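Local coordinates for protein thermostable carboxypeptidase 1 (PDB 1KA2) that removes amino acids one at a time from the C-terminus of peptides with broad specificity, using a catalytic cobalt ion, at residues E132-K143 / M373-L383. Numbering follows the deposited sequence.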
loop_
_atom_site.group_PDB
_atom_site.type_symbol
_atom_site.label_atom_id
_atom_site.label_comp_id
_atom_site.label_asym_id
_atom_site.label_seq_id
_atom_site.Cartn_x
_atom_site.Cartn_y
_atom_site.Cartn_z
ATOM N N GLU A 132 30.189 19.251 0.207
ATOM C CA GLU A 132 30.963 19.846 -0.878
ATOM C C GLU A 132 31.445 18.891 -1.972
ATOM O O GLU A 132 31.048 19.026 -3.132
ATOM C CB GLU A 132 32.163 20.614 -0.313
ATOM C CG GLU A 132 32.782 21.603 -1.300
ATOM C CD GLU A 132 34.198 22.000 -0.919
ATOM O OE1 GLU A 132 34.441 22.265 0.275
ATOM O OE2 GLU A 132 35.067 22.054 -1.815
ATOM N N PRO A 133 32.312 17.921 -1.633
ATOM C CA PRO A 133 32.774 17.008 -2.687
ATOM C C PRO A 133 31.618 16.320 -3.414
ATOM O O PRO A 133 31.675 16.121 -4.622
ATOM C CB PRO A 133 33.669 16.026 -1.929
ATOM C CG PRO A 133 33.040 15.982 -0.569
ATOM C CD PRO A 133 32.747 17.448 -0.307
ATOM N N TRP A 134 30.572 15.968 -2.673
ATOM C CA TRP A 134 29.404 15.323 -3.265
ATOM C C TRP A 134 28.720 16.252 -4.252
ATOM O O TRP A 134 28.160 15.793 -5.256
ATOM C CB TRP A 134 28.404 14.902 -2.187
ATOM C CG TRP A 134 28.872 13.731 -1.394
ATOM C CD1 TRP A 134 29.345 13.739 -0.115
ATOM C CD2 TRP A 134 28.969 12.380 -1.850
ATOM N NE1 TRP A 134 29.736 12.475 0.255
ATOM C CE2 TRP A 134 29.517 11.619 -0.793
ATOM C CE3 TRP A 134 28.648 11.735 -3.055
ATOM C CZ2 TRP A 134 29.752 10.242 -0.903
ATOM C CZ3 TRP A 134 28.882 10.371 -3.164
ATOM C CH2 TRP A 134 29.431 9.640 -2.093
ATOM N N LEU A 135 28.769 17.556 -3.971
ATOM C CA LEU A 135 28.153 18.538 -4.859
ATOM C C LEU A 135 28.943 18.638 -6.165
ATOM O O LEU A 135 28.367 18.844 -7.230
ATOM C CB LEU A 135 28.085 19.914 -4.197
ATOM C CG LEU A 135 26.749 20.658 -4.337
ATOM C CD1 LEU A 135 26.943 22.143 -4.011
ATOM C CD2 LEU A 135 26.199 20.498 -5.736
ATOM N N ASP A 136 30.264 18.500 -6.084
ATOM C CA ASP A 136 31.096 18.556 -7.284
ATOM C C ASP A 136 30.806 17.326 -8.147
ATOM O O ASP A 136 30.806 17.407 -9.372
ATOM C CB ASP A 136 32.590 18.596 -6.922
ATOM C CG ASP A 136 33.033 19.953 -6.401
ATOM O OD1 ASP A 136 32.764 20.967 -7.084
ATOM O OD2 ASP A 136 33.659 20.008 -5.314
ATOM N N LYS A 137 30.566 16.189 -7.504
ATOM C CA LYS A 137 30.266 14.968 -8.239
ATOM C C LYS A 137 28.921 15.095 -8.932
ATOM O O LYS A 137 28.749 14.632 -10.057
ATOM C CB LYS A 137 30.238 13.759 -7.305
ATOM C CG LYS A 137 31.604 13.261 -6.866
ATOM C CD LYS A 137 31.447 12.044 -5.967
ATOM C CE LYS A 137 32.787 11.483 -5.524
ATOM N NZ LYS A 137 32.597 10.289 -4.653
ATOM N N ILE A 138 27.967 15.729 -8.261
ATOM C CA ILE A 138 26.640 15.898 -8.836
ATOM C C ILE A 138 26.652 16.926 -9.964
ATOM O O ILE A 138 25.870 16.826 -10.906
ATOM C CB ILE A 138 25.613 16.271 -7.735
ATOM C CG1 ILE A 138 25.405 15.055 -6.821
ATOM C CG2 ILE A 138 24.301 16.708 -8.357
ATOM C CD1 ILE A 138 24.383 15.245 -5.746
ATOM N N ILE A 139 27.549 17.903 -9.892
ATOM C CA ILE A 139 27.635 18.892 -10.960
ATOM C C ILE A 139 28.162 18.195 -12.217
ATOM O O ILE A 139 27.663 18.414 -13.325
ATOM C CB ILE A 139 28.560 20.072 -10.565
ATOM C CG1 ILE A 139 27.804 21.017 -9.620
ATOM C CG2 ILE A 139 29.013 20.836 -11.802
ATOM C CD1 ILE A 139 28.674 22.052 -8.937
ATOM N N SER A 140 29.156 17.331 -12.041
ATOM C CA SER A 140 29.716 16.616 -13.176
ATOM C C SER A 140 28.671 15.704 -13.815
ATOM O O SER A 140 28.614 15.585 -15.033
ATOM C CB SER A 140 30.928 15.782 -12.749
ATOM O OG SER A 140 31.527 15.159 -13.882
ATOM N N LEU A 141 27.855 15.053 -12.992
ATOM C CA LEU A 141 26.808 14.161 -13.499
ATOM C C LEU A 141 25.754 14.949 -14.287
ATOM O O LEU A 141 25.271 14.493 -15.325
ATOM C CB LEU A 141 26.141 13.412 -12.341
ATOM C CG LEU A 141 27.034 12.489 -11.498
ATOM C CD1 LEU A 141 26.212 11.921 -10.349
ATOM C CD2 LEU A 141 27.612 11.359 -12.357
ATOM N N ALA A 142 25.403 16.133 -13.786
ATOM C CA ALA A 142 24.424 16.991 -14.448
ATOM C C ALA A 142 24.893 17.384 -15.854
ATOM O O ALA A 142 24.127 17.307 -16.816
ATOM C CB ALA A 142 24.181 18.241 -13.616
ATOM N N LYS A 143 26.148 17.814 -15.968
ATOM C CA LYS A 143 26.698 18.206 -17.265
ATOM C C LYS A 143 26.690 17.002 -18.198
ATOM O O LYS A 143 26.221 17.096 -19.334
ATOM C CB LYS A 143 28.122 18.744 -17.109
ATOM C CG LYS A 143 28.215 20.099 -16.413
ATOM C CD LYS A 143 29.565 20.260 -15.721
ATOM C CE LYS A 143 30.397 21.386 -16.307
ATOM N NZ LYS A 143 29.763 22.714 -16.112
ATOM N N MET A 373 26.496 26.483 -12.763
ATOM C CA MET A 373 27.065 25.172 -12.437
ATOM C C MET A 373 27.201 24.216 -13.627
ATOM O O MET A 373 28.163 23.453 -13.736
ATOM C CB MET A 373 26.209 24.502 -11.345
ATOM C CG MET A 373 26.313 25.140 -9.958
ATOM S SD MET A 373 24.823 24.959 -8.954
ATOM C CE MET A 373 24.774 23.183 -8.779
ATOM N N VAL A 374 26.223 24.255 -14.517
ATOM C CA VAL A 374 26.215 23.385 -15.683
ATOM C C VAL A 374 26.784 24.046 -16.947
ATOM O O VAL A 374 27.113 23.369 -17.918
ATOM C CB VAL A 374 24.782 22.873 -15.929
ATOM C CG1 VAL A 374 24.746 21.941 -17.127
ATOM C CG2 VAL A 374 24.305 22.160 -14.684
ATOM N N SER A 375 26.898 25.373 -16.924
ATOM C CA SER A 375 27.436 26.126 -18.065
ATOM C C SER A 375 28.937 26.372 -17.956
ATOM O O SER A 375 29.733 25.794 -18.694
ATOM C CB SER A 375 26.756 27.490 -18.200
ATOM O OG SER A 375 25.388 27.357 -18.495
ATOM N N GLU A 376 29.317 27.259 -17.048
ATOM C CA GLU A 376 30.719 27.590 -16.855
ATOM C C GLU A 376 31.341 26.524 -15.957
ATOM O O GLU A 376 30.688 25.535 -15.621
ATOM C CB GLU A 376 30.837 28.967 -16.202
ATOM C CG GLU A 376 32.016 29.784 -16.692
ATOM C CD GLU A 376 31.851 30.206 -18.145
ATOM O OE1 GLU A 376 32.802 30.787 -18.710
ATOM O OE2 GLU A 376 30.760 29.957 -18.707
ATOM N N GLU A 377 32.604 26.699 -15.585
ATOM C CA GLU A 377 33.263 25.729 -14.711
ATOM C C GLU A 377 33.134 26.251 -13.283
ATOM O O GLU A 377 34.076 26.795 -12.709
ATOM C CB GLU A 377 34.740 25.567 -15.108
ATOM C CG GLU A 377 35.659 24.933 -14.057
ATOM C CD GLU A 377 35.177 23.571 -13.571
ATOM O OE1 GLU A 377 34.965 22.670 -14.416
ATOM O OE2 GLU A 377 35.010 23.414 -12.341
ATOM N N ILE A 378 31.946 26.088 -12.711
ATOM C CA ILE A 378 31.717 26.549 -11.354
ATOM C C ILE A 378 32.293 25.586 -10.328
ATOM O O ILE A 378 32.350 24.373 -10.519
ATOM C CB ILE A 378 30.242 26.769 -11.068
ATOM C CG1 ILE A 378 29.684 27.741 -12.107
ATOM C CG2 ILE A 378 30.083 27.324 -9.654
ATOM C CD1 ILE A 378 30.402 29.066 -12.154
ATOM N N LYS A 379 32.689 26.165 -9.212
ATOM C CA LYS A 379 33.314 25.452 -8.114
ATOM C C LYS A 379 32.414 25.321 -6.881
ATOM O O LYS A 379 31.945 26.318 -6.344
ATOM C CB LYS A 379 34.603 26.205 -7.786
ATOM C CG LYS A 379 34.584 27.687 -8.240
ATOM C CD LYS A 379 35.575 27.945 -9.385
ATOM C CE LYS A 379 36.880 27.173 -9.145
ATOM N NZ LYS A 379 37.921 27.429 -10.166
ATOM N N ALA A 380 32.182 24.090 -6.435
ATOM C CA ALA A 380 31.319 23.859 -5.278
ATOM C C ALA A 380 31.699 24.703 -4.066
ATOM O O ALA A 380 30.840 25.300 -3.403
ATOM C CB ALA A 380 31.342 22.398 -4.899
ATOM N N LYS A 381 32.992 24.734 -3.776
ATOM C CA LYS A 381 33.498 25.501 -2.648
ATOM C C LYS A 381 33.126 26.976 -2.775
ATOM O O LYS A 381 33.146 27.702 -1.799
ATOM C CB LYS A 381 35.019 25.390 -2.562
ATOM C CG LYS A 381 35.735 26.136 -3.678
ATOM C CD LYS A 381 37.164 26.475 -3.275
ATOM C CE LYS A 381 37.808 27.469 -4.243
ATOM N NZ LYS A 381 39.097 28.029 -3.745
ATOM N N ASP A 382 32.791 27.416 -3.980
ATOM C CA ASP A 382 32.432 28.811 -4.199
ATOM C C ASP A 382 30.941 29.105 -4.259
ATOM O O ASP A 382 30.536 30.266 -4.350
ATOM C CB ASP A 382 33.103 29.315 -5.479
ATOM C CG ASP A 382 34.587 29.556 -5.299
ATOM O OD1 ASP A 382 34.962 30.730 -5.135
ATOM O OD2 ASP A 382 35.357 28.577 -5.307
ATOM N N LEU A 383 30.128 28.056 -4.217
ATOM C CA LEU A 383 28.680 28.221 -4.286
ATOM C C LEU A 383 28.070 28.932 -3.070
ATOM O O LEU A 383 27.254 29.851 -3.222
ATOM C CB LEU A 383 28.010 26.858 -4.507
ATOM C CG LEU A 383 28.282 26.265 -5.895
ATOM C CD1 LEU A 383 27.659 24.884 -6.012
ATOM C CD2 LEU A 383 27.726 27.201 -6.976
HETATM O O HOH W 1 34.554 22.572 -4.380
#
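Lys143 reaches across to Met373 and Glu376 where helix 359-375 ends, its ammonium joining a carbonyl of the last helical turn to one just past the helix. NZ lies 3.0 Å from both Met373 O and Glu376 O, two hydrogen bonds that reach their acceptors about 30° off the carbonyl plane. Bends at the third and fourth side-chain torsions fold the ammonium back over the chain end, while Lys143 CG rests against Val374 CG1. The Glu377 carboxylate, with OE1 5.5 Å from Lys143 NZ and not in contact, may add a weak long-range attraction.

Nearer the start of helix 132-149, Asp136 holds the loop as it turns into the 3-10 segment 380-382. Ala380 N donates to Asp136 OD1 (3.2 Å) on its syn side, 21° out of the carboxylate plane. One water extends this grip, donating to Asp136 OD2 and Glu132 OE2 and accepting from Lys381 N.

Between the two polar contacts, Ile139 crosses Met373 at about a right angle, CG1 3.8 Å from the methyl CE, and Leu135 CD1 packs tightly on Leu383 CD1 (3.5 Å). Ala142 CB meets Val374 CG2. Behind this apolar seam, Trp412 of helix 411-414 touches Leu135 and Met373, and Leu159 of helix 155-163 touches Ala142 and Val374. Helix 132-149 thus lies between helix 102-124, which meets Trp134 and Ile138, and the connection from helix 359-375 to helix 383-395, away from the metal site.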